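Local coordinates for protein Exo beta-1,2-glucooligosaccharide sophorohydrolase (non-reducing end) (Parabacteroides distasonis ATCC 8503, PDB 5Z06) that hydrolyses linear beta-1,2-glucan and beta-1,2-glucooligosaccharides of four or more units, releasing sophorose from the non-reducing end, at residues D19-Q24 and L654-V659; P103-R108 and E140-N145; S188-P193 and V259-Y264; N523-V528 and Y556-Q561. All coordinates share one frame; numbering follows the deposited sequence.

Contact 1. Residues D19-Q24 and L654-V659; sequences DYFYSQ and LTVNWV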
loop_
_atom_site.group_PDB
_atom_site.type_symbol
_atom_site.label_atom_id
_atom_site.label_comp_id
_atom_site.label_asym_id
_atom_site.label_seq_id
_atom_site.Cartn_x
_atom_site.Cartn_y
_atom_site.Cartn_z
ATOM N N ASP A 19 10.952 -6.861 17.440
ATOM C CA ASP A 19 11.189 -5.479 17.775
ATOM C C ASP A 19 10.372 -4.557 16.877
ATOM O O ASP A 19 9.868 -4.974 15.847
ATOM C CB ASP A 19 12.678 -5.166 17.630
ATOM C CG ASP A 19 13.220 -5.465 16.233
ATOM O OD1 ASP A 19 12.978 -4.709 15.273
ATOM O OD2 ASP A 19 13.929 -6.464 16.090
ATOM N N TYR A 20 10.281 -3.295 17.283
ATOM C CA TYR A 20 9.343 -2.365 16.705
ATOM C C TYR A 20 10.091 -1.245 15.999
ATOM O O TYR A 20 10.817 -0.450 16.613
ATOM C CB TYR A 20 8.390 -1.796 17.753
ATOM C CG TYR A 20 7.302 -0.973 17.102
ATOM C CD1 TYR A 20 6.496 -1.533 16.105
ATOM C CD2 TYR A 20 7.109 0.374 17.425
ATOM C CE1 TYR A 20 5.521 -0.786 15.468
ATOM C CE2 TYR A 20 6.112 1.113 16.796
ATOM C CZ TYR A 20 5.330 0.518 15.808
ATOM O OH TYR A 20 4.354 1.193 15.128
ATOM N N PHE A 21 9.899 -1.195 14.694
ATOM C CA PHE A 21 10.678 -0.340 13.872
ATOM C C PHE A 21 10.541 1.087 14.342
ATOM O O PHE A 21 11.531 1.769 14.491
ATOM C CB PHE A 21 10.299 -0.451 12.380
ATOM C CG PHE A 21 11.029 0.540 11.560
ATOM C CD1 PHE A 21 12.287 0.259 11.096
ATOM C CD2 PHE A 21 10.507 1.796 11.357
ATOM C CE1 PHE A 21 13.010 1.201 10.393
ATOM C CE2 PHE A 21 11.226 2.750 10.663
ATOM C CZ PHE A 21 12.476 2.450 10.172
ATOM N N TYR A 22 9.315 1.504 14.612
ATOM C CA TYR A 22 9.023 2.891 14.967
ATOM C C TYR A 22 9.174 3.129 16.459
ATOM O O TYR A 22 8.257 3.607 17.121
ATOM C CB TYR A 22 7.610 3.230 14.543
ATOM C CG TYR A 22 7.436 3.208 13.056
ATOM C CD1 TYR A 22 7.900 4.252 12.272
ATOM C CD2 TYR A 22 6.820 2.140 12.430
ATOM C CE1 TYR A 22 7.736 4.239 10.896
ATOM C CE2 TYR A 22 6.665 2.120 11.062
ATOM C CZ TYR A 22 7.103 3.171 10.310
ATOM O OH TYR A 22 6.915 3.104 8.968
ATOM N N SER A 23 10.335 2.776 16.978
ATOM C CA SER A 23 10.674 3.053 18.343
ATOM C C SER A 23 12.161 3.230 18.428
ATOM O O SER A 23 12.920 2.860 17.530
ATOM C CB SER A 23 10.243 1.927 19.271
ATOM O OG SER A 23 10.929 0.742 18.962
ATOM N N GLN A 24 12.569 3.809 19.528
ATOM C CA GLN A 24 13.962 3.975 19.808
ATOM C C GLN A 24 14.123 3.556 21.259
ATOM O O GLN A 24 13.213 3.721 22.070
ATOM C CB GLN A 24 14.376 5.416 19.552
ATOM C CG GLN A 24 15.866 5.685 19.700
ATOM C CD GLN A 24 16.244 7.149 19.449
ATOM O OE1 GLN A 24 15.376 8.028 19.308
ATOM N NE2 GLN A 24 17.550 7.413 19.399
ATOM N N LEU A 654 13.291 -6.894 5.758
ATOM C CA LEU A 654 13.765 -7.792 6.815
ATOM C C LEU A 654 15.027 -7.247 7.476
ATOM O O LEU A 654 15.285 -7.548 8.634
ATOM C CB LEU A 654 14.002 -9.205 6.301
ATOM C CG LEU A 654 12.718 -9.906 5.848
ATOM C CD1 LEU A 654 13.073 -11.237 5.209
ATOM C CD2 LEU A 654 11.755 -10.092 7.013
ATOM N N THR A 655 15.772 -6.409 6.776
ATOM C CA THR A 655 17.040 -5.920 7.309
ATOM C C THR A 655 16.814 -5.022 8.496
ATOM O O THR A 655 17.511 -5.148 9.489
ATOM C CB THR A 655 17.873 -5.249 6.207
ATOM O OG1 THR A 655 18.081 -6.208 5.171
ATOM C CG2 THR A 655 19.243 -4.769 6.731
ATOM N N VAL A 656 15.814 -4.146 8.401
ATOM C CA VAL A 656 15.459 -3.262 9.497
ATOM C C VAL A 656 14.211 -3.708 10.259
ATOM O O VAL A 656 13.752 -3.004 11.172
ATOM C CB VAL A 656 15.289 -1.801 9.003
ATOM C CG1 VAL A 656 16.505 -1.366 8.216
ATOM C CG2 VAL A 656 14.038 -1.618 8.171
ATOM N N ASN A 657 13.654 -4.856 9.877
ATOM C CA ASN A 657 12.485 -5.450 10.539
ATOM C C ASN A 657 11.249 -4.534 10.477
ATOM O O ASN A 657 10.674 -4.121 11.489
ATOM C CB ASN A 657 12.778 -5.866 11.980
ATOM C CG ASN A 657 11.742 -6.833 12.490
ATOM O OD1 ASN A 657 11.323 -7.686 11.751
ATOM N ND2 ASN A 657 11.278 -6.657 13.712
ATOM N N TRP A 658 10.866 -4.251 9.238
ATOM C CA TRP A 658 9.778 -3.362 8.898
ATOM C C TRP A 658 8.869 -4.041 7.862
ATOM O O TRP A 658 9.324 -4.743 6.973
ATOM C CB TRP A 658 10.359 -2.072 8.327
ATOM C CG TRP A 658 9.336 -1.101 7.882
ATOM C CD1 TRP A 658 8.732 -0.138 8.627
ATOM C CD2 TRP A 658 8.777 -1.011 6.578
ATOM N NE1 TRP A 658 7.834 0.563 7.861
ATOM C CE2 TRP A 658 7.848 0.050 6.595
ATOM C CE3 TRP A 658 8.979 -1.717 5.393
ATOM C CZ2 TRP A 658 7.125 0.418 5.479
ATOM C CZ3 TRP A 658 8.266 -1.358 4.291
ATOM C CH2 TRP A 658 7.346 -0.293 4.338
ATOM N N VAL A 659 7.580 -3.818 7.996
ATOM C CA VAL A 659 6.625 -4.124 6.948
ATOM C C VAL A 659 5.667 -2.955 6.827
ATOM O O VAL A 659 5.361 -2.267 7.788
ATOM C CB VAL A 659 5.900 -5.468 7.195
ATOM C CG1 VAL A 659 5.060 -5.417 8.459
ATOM C CG2 VAL A 659 5.033 -5.853 5.989
HETATM O O HOH W 1 9.146 -3.509 13.614
HETATM O O HOH W 2 12.789 -2.609 13.793
#

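Contact 2. Residues P103-R108 and E140-N145; sequences PNIAIR and EDFGLN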
loop_
_atom_site.group_PDB
_atom_site.type_symbol
_atom_site.label_atom_id
_atom_site.label_comp_id
_atom_site.label_asym_id
_atom_site.label_seq_id
_atom_site.Cartn_x
_atom_site.Cartn_y
_atom_site.Cartn_z
ATOM N N PRO A 103 8.516 5.171 34.410
ATOM C CA PRO A 103 9.169 6.186 33.598
ATOM C C PRO A 103 8.538 7.574 33.691
ATOM O O PRO A 103 7.383 7.723 34.070
ATOM C CB PRO A 103 9.046 5.626 32.176
ATOM C CG PRO A 103 8.736 4.179 32.344
ATOM C CD PRO A 103 7.915 4.118 33.571
ATOM N N ASN A 104 9.336 8.578 33.390
ATOM C CA ASN A 104 8.809 9.869 33.024
ATOM C C ASN A 104 8.464 9.815 31.539
ATOM O O ASN A 104 9.075 9.076 30.762
ATOM C CB ASN A 104 9.810 10.993 33.294
ATOM C CG ASN A 104 10.120 11.166 34.781
ATOM O OD1 ASN A 104 9.355 10.747 35.654
ATOM N ND2 ASN A 104 11.258 11.775 35.066
ATOM N N ILE A 105 7.475 10.610 31.166
ATOM C CA ILE A 105 6.881 10.534 29.861
ATOM C C ILE A 105 6.652 11.935 29.342
ATOM O O ILE A 105 6.241 12.814 30.085
ATOM C CB ILE A 105 5.576 9.702 29.862
ATOM C CG1 ILE A 105 4.927 9.716 28.481
ATOM C CG2 ILE A 105 4.588 10.191 30.908
ATOM C CD1 ILE A 105 3.920 8.594 28.318
ATOM N N ALA A 106 6.907 12.090 28.053
ATOM C CA ALA A 106 6.869 13.344 27.354
ATOM C C ALA A 106 6.471 13.054 25.921
ATOM O O ALA A 106 6.281 11.894 25.521
ATOM C CB ALA A 106 8.224 14.019 27.391
ATOM N N ILE A 107 6.298 14.113 25.152
ATOM C CA ILE A 107 6.018 13.965 23.737
ATOM C C ILE A 107 7.149 14.675 23.030
ATOM O O ILE A 107 7.499 15.792 23.401
ATOM C CB ILE A 107 4.612 14.478 23.382
ATOM C CG1 ILE A 107 3.591 13.481 23.943
ATOM C CG2 ILE A 107 4.452 14.616 21.866
ATOM C CD1 ILE A 107 2.137 13.908 23.891
ATOM N N ARG A 108 7.756 13.987 22.071
ATOM C CA ARG A 108 8.780 14.574 21.261
ATOM C C ARG A 108 8.111 15.180 20.050
ATOM O O ARG A 108 7.325 14.501 19.380
ATOM C CB ARG A 108 9.818 13.553 20.805
ATOM C CG ARG A 108 10.970 14.223 20.059
ATOM C CD ARG A 108 12.090 13.302 19.595
ATOM N NE ARG A 108 11.615 12.190 18.788
ATOM C CZ ARG A 108 11.161 12.255 17.533
ATOM N NH1 ARG A 108 11.047 13.405 16.870
ATOM N NH2 ARG A 108 10.776 11.140 16.940
ATOM N N GLU A 140 -3.075 18.608 27.783
ATOM C CA GLU A 140 -2.939 19.749 28.712
ATOM C C GLU A 140 -1.721 19.635 29.660
ATOM O O GLU A 140 -0.892 20.553 29.723
ATOM C CB GLU A 140 -4.232 19.813 29.524
ATOM C CG GLU A 140 -4.631 21.166 30.055
ATOM C CD GLU A 140 -5.910 21.079 30.866
ATOM O OE1 GLU A 140 -6.559 20.006 30.851
ATOM O OE2 GLU A 140 -6.258 22.076 31.520
ATOM N N ASP A 141 -1.586 18.488 30.339
ATOM C CA ASP A 141 -0.485 18.251 31.312
ATOM C C ASP A 141 0.914 18.301 30.673
ATOM O O ASP A 141 1.885 18.677 31.346
ATOM C CB ASP A 141 -0.671 16.929 32.061
ATOM C CG ASP A 141 -1.985 16.867 32.872
ATOM O OD1 ASP A 141 -2.814 17.798 32.775
ATOM O OD2 ASP A 141 -2.204 15.878 33.614
ATOM N N PHE A 142 1.020 17.956 29.374
ATOM C CA PHE A 142 2.271 18.161 28.605
ATOM C C PHE A 142 2.489 19.611 28.200
ATOM O O PHE A 142 3.550 19.956 27.658
ATOM C CB PHE A 142 2.332 17.271 27.349
ATOM C CG PHE A 142 2.369 15.793 27.649
ATOM C CD1 PHE A 142 3.504 15.208 28.200
ATOM C CD2 PHE A 142 1.275 14.985 27.367
ATOM C CE1 PHE A 142 3.537 13.845 28.472
ATOM C CE2 PHE A 142 1.303 13.621 27.640
ATOM C CZ PHE A 142 2.440 13.048 28.191
ATOM N N GLY A 143 1.500 20.463 28.463
ATOM C CA GLY A 143 1.575 21.867 28.105
ATOM C C GLY A 143 1.298 22.016 26.628
ATOM O O GLY A 143 1.824 22.924 25.995
ATOM N N LEU A 144 0.479 21.109 26.087
ATOM C CA LEU A 144 0.062 21.158 24.691
ATOM C C LEU A 144 -1.218 21.963 24.577
ATOM O O LEU A 144 -2.237 21.649 25.219
ATOM C CB LEU A 144 -0.180 19.754 24.116
ATOM C CG LEU A 144 1.076 18.902 23.893
ATOM C CD1 LEU A 144 0.710 17.438 23.771
ATOM C CD2 LEU A 144 1.832 19.383 22.672
ATOM N N ASN A 145 -1.156 22.971 23.711
ATOM C CA ASN A 145 -2.317 23.759 23.323
ATOM C C ASN A 145 -3.203 22.858 22.442
ATOM O O ASN A 145 -2.873 21.682 22.227
ATOM C CB ASN A 145 -1.874 25.039 22.579
ATOM C CG ASN A 145 -0.827 25.854 23.354
ATOM O OD1 ASN A 145 -0.832 25.893 24.584
ATOM N ND2 ASN A 145 0.085 26.492 22.628
#

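Contact 3. Residues S188-P193 and V259-Y264; sequences SALNAP and VTAVDY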
loop_
_atom_site.group_PDB
_atom_site.type_symbol
_atom_site.label_atom_id
_atom_site.label_comp_id
_atom_site.label_asym_id
_atom_site.label_seq_id
_atom_site.Cartn_x
_atom_site.Cartn_y
_atom_site.Cartn_z
ATOM N N SER A 188 -24.936 4.151 20.236
ATOM C CA SER A 188 -26.231 3.904 20.892
ATOM C C SER A 188 -26.387 2.402 21.217
ATOM O O SER A 188 -26.771 2.052 22.343
ATOM C CB SER A 188 -27.401 4.446 20.055
ATOM O OG SER A 188 -27.252 4.117 18.687
ATOM N N ALA A 189 -26.052 1.539 20.246
ATOM C CA ALA A 189 -26.060 0.070 20.409
ATOM C C ALA A 189 -24.781 -0.551 19.841
ATOM O O ALA A 189 -24.302 -0.142 18.782
ATOM C CB ALA A 189 -27.274 -0.527 19.718
ATOM N N LEU A 190 -24.244 -1.541 20.554
ATOM C CA LEU A 190 -22.989 -2.199 20.201
ATOM C C LEU A 190 -23.267 -3.646 19.804
ATOM O O LEU A 190 -23.279 -4.558 20.624
ATOM C CB LEU A 190 -22.010 -2.111 21.370
ATOM C CG LEU A 190 -20.553 -2.507 21.102
ATOM C CD1 LEU A 190 -19.862 -1.563 20.129
ATOM C CD2 LEU A 190 -19.774 -2.562 22.407
ATOM N N ASN A 191 -23.480 -3.839 18.513
ATOM C CA ASN A 191 -23.905 -5.114 17.970
ATOM C C ASN A 191 -22.723 -5.862 17.405
ATOM O O ASN A 191 -21.755 -5.260 16.933
ATOM C CB ASN A 191 -24.948 -4.887 16.877
ATOM C CG ASN A 191 -26.065 -3.974 17.340
ATOM O OD1 ASN A 191 -26.381 -2.968 16.701
ATOM N ND2 ASN A 191 -26.615 -4.281 18.502
ATOM N N ALA A 192 -22.808 -7.184 17.478
ATOM C CA ALA A 192 -21.875 -8.052 16.807
ATOM C C ALA A 192 -21.972 -7.791 15.311
ATOM O O ALA A 192 -23.082 -7.612 14.778
ATOM C CB ALA A 192 -22.208 -9.510 17.088
ATOM N N PRO A 193 -20.820 -7.754 14.625
ATOM C CA PRO A 193 -20.920 -7.810 13.188
ATOM C C PRO A 193 -21.449 -9.173 12.764
ATOM O O PRO A 193 -21.268 -10.163 13.484
ATOM C CB PRO A 193 -19.471 -7.624 12.734
ATOM C CG PRO A 193 -18.655 -8.127 13.862
ATOM C CD PRO A 193 -19.421 -7.756 15.087
ATOM N N VAL A 259 -16.152 -12.843 16.275
ATOM C CA VAL A 259 -15.763 -11.447 16.247
ATOM C C VAL A 259 -16.732 -10.629 17.087
ATOM O O VAL A 259 -17.947 -10.816 17.014
ATOM C CB VAL A 259 -15.730 -10.949 14.800
ATOM C CG1 VAL A 259 -15.391 -9.462 14.736
ATOM C CG2 VAL A 259 -14.727 -11.773 14.006
ATOM N N THR A 260 -16.183 -9.709 17.870
ATOM C CA THR A 260 -16.992 -8.738 18.611
ATOM C C THR A 260 -16.638 -7.336 18.132
ATOM O O THR A 260 -15.583 -7.141 17.544
ATOM C CB THR A 260 -16.728 -8.828 20.133
ATOM O OG1 THR A 260 -15.375 -8.480 20.410
ATOM C CG2 THR A 260 -16.988 -10.234 20.670
ATOM N N ALA A 261 -17.541 -6.382 18.380
ATOM C CA ALA A 261 -17.278 -4.948 18.202
ATOM C C ALA A 261 -16.992 -4.307 19.552
ATOM O O ALA A 261 -17.685 -4.565 20.530
ATOM C CB ALA A 261 -18.457 -4.261 17.542
ATOM N N VAL A 262 -15.970 -3.463 19.592
ATOM C CA VAL A 262 -15.526 -2.807 20.810
ATOM C C VAL A 262 -15.665 -1.310 20.581
ATOM O O VAL A 262 -15.199 -0.804 19.566
ATOM C CB VAL A 262 -14.068 -3.166 21.124
ATOM C CG1 VAL A 262 -13.570 -2.480 22.391
ATOM C CG2 VAL A 262 -13.924 -4.675 21.250
ATOM N N ASP A 263 -16.323 -0.610 21.510
ATOM C CA ASP A 263 -16.467 0.846 21.419
ATOM C C ASP A 263 -15.287 1.515 22.097
ATOM O O ASP A 263 -14.444 0.837 22.696
ATOM C CB ASP A 263 -17.828 1.322 21.977
ATOM C CG ASP A 263 -17.970 1.170 23.502
ATOM O OD1 ASP A 263 -16.971 1.171 24.243
ATOM O OD2 ASP A 263 -19.129 1.060 23.951
ATOM N N TYR A 264 -15.222 2.837 22.019
ATOM C CA TYR A 264 -14.108 3.574 22.615
ATOM C C TYR A 264 -14.036 3.511 24.145
ATOM O O TYR A 264 -12.963 3.707 24.722
ATOM C CB TYR A 264 -14.081 5.022 22.123
ATOM C CG TYR A 264 -13.432 5.139 20.771
ATOM C CD1 TYR A 264 -14.091 4.721 19.620
ATOM C CD2 TYR A 264 -12.138 5.634 20.647
ATOM C CE1 TYR A 264 -13.486 4.827 18.380
ATOM C CE2 TYR A 264 -11.524 5.740 19.419
ATOM C CZ TYR A 264 -12.195 5.322 18.285
ATOM O OH TYR A 264 -11.587 5.437 17.059
#

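Contact 4. Residues N523-V528 and Y556-Q561; sequences NLKVGV and YFENNQ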
loop_
_atom_site.group_PDB
_atom_site.type_symbol
_atom_site.label_atom_id
_atom_site.label_comp_id
_atom_site.label_asym_id
_atom_site.label_seq_id
_atom_site.Cartn_x
_atom_site.Cartn_y
_atom_site.Cartn_z
ATOM N N ASN A 523 21.701 -8.450 -22.157
ATOM C CA ASN A 523 21.877 -7.247 -22.898
ATOM C C ASN A 523 20.572 -6.492 -23.054
ATOM O O ASN A 523 19.660 -6.951 -23.731
ATOM C CB ASN A 523 22.432 -7.492 -24.269
ATOM C CG ASN A 523 22.807 -6.201 -24.905
ATOM O OD1 ASN A 523 21.988 -5.575 -25.561
ATOM N ND2 ASN A 523 23.989 -5.714 -24.580
ATOM N N LEU A 524 20.536 -5.303 -22.474
ATOM C CA LEU A 524 19.346 -4.502 -22.415
ATOM C C LEU A 524 19.347 -3.538 -23.585
ATOM O O LEU A 524 20.132 -2.597 -23.597
ATOM C CB LEU A 524 19.340 -3.735 -21.080
ATOM C CG LEU A 524 18.005 -3.258 -20.567
ATOM C CD1 LEU A 524 17.034 -4.429 -20.404
ATOM C CD2 LEU A 524 18.202 -2.524 -19.246
ATOM N N LYS A 525 18.488 -3.773 -24.576
ATOM C CA LYS A 525 18.417 -2.870 -25.729
ATOM C C LYS A 525 17.899 -1.485 -25.370
ATOM O O LYS A 525 18.381 -0.473 -25.866
ATOM C CB LYS A 525 17.567 -3.476 -26.832
ATOM C CG LYS A 525 18.239 -4.648 -27.542
ATOM C CD LYS A 525 17.250 -5.322 -28.483
ATOM C CE LYS A 525 17.887 -6.389 -29.349
ATOM N NZ LYS A 525 17.509 -7.751 -28.891
ATOM N N VAL A 526 16.920 -1.431 -24.490
ATOM C CA VAL A 526 16.310 -0.175 -24.111
ATOM C C VAL A 526 16.229 -0.120 -22.602
ATOM O O VAL A 526 16.034 -1.134 -21.927
ATOM C CB VAL A 526 14.911 -0.094 -24.715
ATOM C CG1 VAL A 526 14.076 1.016 -24.073
ATOM C CG2 VAL A 526 15.007 0.100 -26.222
ATOM N N GLY A 527 16.332 1.077 -22.074
ATOM C CA GLY A 527 16.046 1.289 -20.681
ATOM C C GLY A 527 17.087 2.135 -20.014
ATOM O O GLY A 527 18.290 1.993 -20.270
ATOM N N VAL A 528 16.621 2.988 -19.119
ATOM C CA VAL A 528 17.495 3.795 -18.302
ATOM C C VAL A 528 18.119 2.855 -17.303
ATOM O O VAL A 528 17.439 1.989 -16.731
ATOM C CB VAL A 528 16.709 4.856 -17.534
ATOM C CG1 VAL A 528 17.599 5.559 -16.507
ATOM C CG2 VAL A 528 16.117 5.869 -18.508
ATOM N N TYR A 556 9.110 -5.398 -26.781
ATOM C CA TYR A 556 9.002 -5.061 -25.353
ATOM C C TYR A 556 8.843 -6.233 -24.387
ATOM O O TYR A 556 9.354 -6.159 -23.285
ATOM C CB TYR A 556 8.028 -3.878 -25.087
ATOM C CG TYR A 556 8.780 -2.654 -25.432
ATOM C CD1 TYR A 556 9.660 -2.092 -24.529
ATOM C CD2 TYR A 556 8.782 -2.184 -26.726
ATOM C CE1 TYR A 556 10.453 -1.024 -24.870
ATOM C CE2 TYR A 556 9.564 -1.101 -27.087
ATOM C CZ TYR A 556 10.409 -0.531 -26.163
ATOM O OH TYR A 556 11.189 0.536 -26.515
ATOM N N PHE A 557 8.213 -7.324 -24.783
ATOM C CA PHE A 557 8.213 -8.472 -23.910
ATOM C C PHE A 557 9.664 -8.897 -23.669
ATOM O O PHE A 557 10.035 -9.182 -22.546
ATOM C CB PHE A 557 7.469 -9.667 -24.483
ATOM C CG PHE A 557 7.530 -10.860 -23.584
ATOM C CD1 PHE A 557 6.700 -10.930 -22.462
ATOM C CD2 PHE A 557 8.473 -11.861 -23.783
ATOM C CE1 PHE A 557 6.782 -12.006 -21.596
ATOM C CE2 PHE A 557 8.555 -12.944 -22.916
ATOM C CZ PHE A 557 7.712 -13.018 -21.826
ATOM N N GLU A 558 10.438 -9.002 -24.747
ATOM C CA GLU A 558 11.834 -9.408 -24.673
ATOM C C GLU A 558 12.623 -8.499 -23.751
ATOM O O GLU A 558 13.364 -8.967 -22.887
ATOM C CB GLU A 558 12.471 -9.378 -26.066
ATOM C CG GLU A 558 13.960 -9.713 -26.115
ATOM C CD GLU A 558 14.613 -9.156 -27.360
ATOM O OE1 GLU A 558 14.600 -9.853 -28.392
ATOM O OE2 GLU A 558 15.129 -8.003 -27.311
ATOM N N ASN A 559 12.458 -7.202 -23.947
ATOM C CA ASN A 559 13.223 -6.219 -23.198
ATOM C C ASN A 559 12.758 -6.094 -21.736
ATOM O O ASN A 559 13.580 -6.026 -20.823
ATOM C CB ASN A 559 13.147 -4.856 -23.872
ATOM C CG ASN A 559 14.322 -3.973 -23.494
ATOM O OD1 ASN A 559 15.470 -4.272 -23.840
ATOM N ND2 ASN A 559 14.052 -2.910 -22.755
ATOM N N ASN A 560 11.438 -6.044 -21.536
ATOM C CA ASN A 560 10.846 -6.014 -20.204
ATOM C C ASN A 560 11.274 -7.249 -19.421
ATOM O O ASN A 560 11.671 -7.150 -18.266
ATOM C CB ASN A 560 9.311 -5.971 -20.271
ATOM C CG ASN A 560 8.781 -4.643 -20.758
ATOM O OD1 ASN A 560 9.542 -3.717 -21.059
ATOM N ND2 ASN A 560 7.463 -4.550 -20.863
ATOM N N GLN A 561 11.205 -8.405 -20.068
ATOM C CA GLN A 561 11.567 -9.654 -19.409
ATOM C C GLN A 561 13.010 -9.610 -18.927
ATOM O O GLN A 561 13.312 -10.084 -17.838
ATOM C CB GLN A 561 11.343 -10.835 -20.334
ATOM C CG GLN A 561 11.719 -12.194 -19.763
ATOM C CD GLN A 561 11.574 -13.277 -20.792
ATOM O OE1 GLN A 561 12.174 -13.196 -21.864
ATOM N NE2 GLN A 561 10.779 -14.289 -20.487
#

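Contact 1. Residues D19-Q24 and L654-V659
Asp19 meets Asn657 through its carboxylate: Asn657 ND2 donates to Asp19 OD1 at 3.0 Å, in a bond (162°) that lies in the amide plane but reaches the carboxylate from above its plane. Each side chain has a further partner, Arg37 in a salt bridge to Asp19 OD2 and the carbonyl of Lys17 as acceptor for Asn657 ND2. Beside this pair a water links the two backbones, donating to Asp19 O and to Asn657 O, the latter at 2.7 Å, while accepting from Phe21 N. Phe21 points into the contact. Its CE1 rests on Val656 CG2 at 3.7 Å, Val656 O sits near the plane of the ring at its edge, and one face receives Trp658 CD1, a T-shaped pair with centroids 5.0 Å apart and planes at 74°. The contact couples the amino-terminal beta part, at the head of strand 23-28, to the helical glycoamylase-like part. There Asn657 and Trp658 form a G1 beta bulge opposite Asn653. Tyr22, the centre of an inverse gamma turn, has CG anti to its carbonyl carbon (chi1 -66°), which lays the ring against Phe21 CD2 and brings the hydroxyl to the indole: Trp658 NE1 donates to Tyr22 OH at 2.9 Å, close to the indole plane. The same hydroxyl also bonds Ala594 O, and a glycerol, probably from the crystallisation liquor, lies against Tyr22. A phenylalanine here lacks the hydroxyl and would probably leave the buried Trp658 N-H without its acceptor and Ala594 O without this mate.

Contact 2. Residues P103-R108 and E140-N145
Phe142 is pressed against strand 104-109, and its ring makes the dense part of the contact. The CE1 corner goes to the strand backbone: Phe142 CE1 lies 3.3 Å from Ile105 O, which sits at the ring edge near its plane, and 3.6 Å from Ala106 CA. Over one face comes the methyl end of Ile107, whose CD1 stands 4.1 Å from the Phe142 centroid and 25° off the ring normal, a CH-pi contact placed toward the CD2 and CE2 side of the ring. At the far end Phe142 CZ reaches Ile105 CG1 more loosely, at 4.2 Å. The ring gets there because Phe142 is the third residue of a type I turn, 140-143, closed by Gly143 N donating to Glu140 O at 2.7 Å, and has CG anti to its carbonyl carbon (chi1 -64°), which carries the ring to the strand. The turn belongs to the loop that leads from strand 132-138 of one antiparallel sheet to strand 155-161 of the other, where 155-161 neighbours 104-109. Ile105 and Phe142 both touch Leu87 of strand 86-93 as well, and so pack between the two sheets, consistent with a beta-sandwich. Toward solvent the contact thins quickly. Leu144 adds a single methyl meeting, Leu144 CD1 to Ile107 CD1 at 3.8 Å, and leans also on Leu155. Beyond it Gly143, Glu140 and Asn145 are exposed and do not touch the strand.

Contact 3. Residues S188-P193 and V259-Y264
Apolar packing carries most of the contact between Leu190, Pro193 and the side chains of Val259, Ala261 and Asp263. The two chain stretches run nearly opposite ways, 150° apart, and are closest at Ala192 and Thr260, whose CA atoms lie 5.3 Å apart. At one end the ring of Pro193 lies across Val259, with Pro193 CG 3.6 Å from Val259 CG1, and it also touches Trp209 and Tyr220. At the other, Leu190 has CG anti to its backbone N (chi1 -169°), reaching the strand; Leu190 CD1 comes 4.0 Å from Ala261 CB and equally close to Asp263 CB.

Meetings of carbon with polar backbone form the second group. Leu190 CD2 packs on Ala261 O at 3.4 Å, and from the loop side Asn191 O sits 3.5 Å from Ala261 CB.

The hydrogen bonds of these residues go to neighbours: Ala192 N to Asn270, Ala261 N to Ser269, and Asp263 OD2 to Asn267. Strand 254-262 belongs to the four-stranded sheet of a domain whose topology is consistent with a fibronectin type III-like sandwich, and 188-193 leads into its first strand, 194-200.

With no polar bond between the two segments, their fit to each other depends on close apolar packing, with proline and leucine to either side of the small Ala261, while bonds to Asn270 and Ser269 help to place each of them.

Contact 4. Residues N523-V528 and Y556-Q561
The loop 523-528 runs past the first turn of helix 556-573, the CA atoms of Leu524 and Asn559 standing 6.4 Å apart. Asn559 grips the backbone of one residue with both ends of its amide. Asn559 ND2 donates to Val526 O at 2.8 Å, almost straight (176°) and exactly in the amide plane, though it comes from above the carbonyl plane of Val526. Val526 N returns a longer bond, 3.3 Å, to Asn559 OD1. Asn559 has CG anti to the helix backbone N (chi1 -157°), which carries the amide to the Val526 backbone. An alanine here removes the amide and would probably leave the buried N-H and C=O of Val526 without these partners, the loop less firmly held. This helix belongs to the helical glycoamylase-like domain, the (α/α)6 barrel characteristic of GH144. On the more exposed flank Lys525 NZ forms a salt bridge with Glu558 OE2 at 2.9 Å, on the syn side of the carboxylate and 33° out of its plane. On the buried flank Val526 CG1 lies at the edge of the Tyr556 ring, 3.8 Å from Tyr556 OH, a hydroxyl bonded to Tyr513 and Asp551.

How the contacts relate
Contact 1 closes the longest loop of the chain among the four, and contacts 2, 3 and 4 follow one another inside it. Contacts 1 and 2 reach the same five-stranded sheet, through its outer strand 23-28 and its inner strand 104-109; their centres are about 25 Å apart. Contact 3 belongs to a separate small sheet, its centre about 32 Å from those of both contact 1 and contact 2. Contact 4 lies in the helical part, about 55 Å from contact 2 and about 54 Å from contact 3 between centres, across the centre of the chain. Contact 1 thus joins the amino-terminal beta region to the helical glycoamylase-like part, whereas each of the others lies within one region.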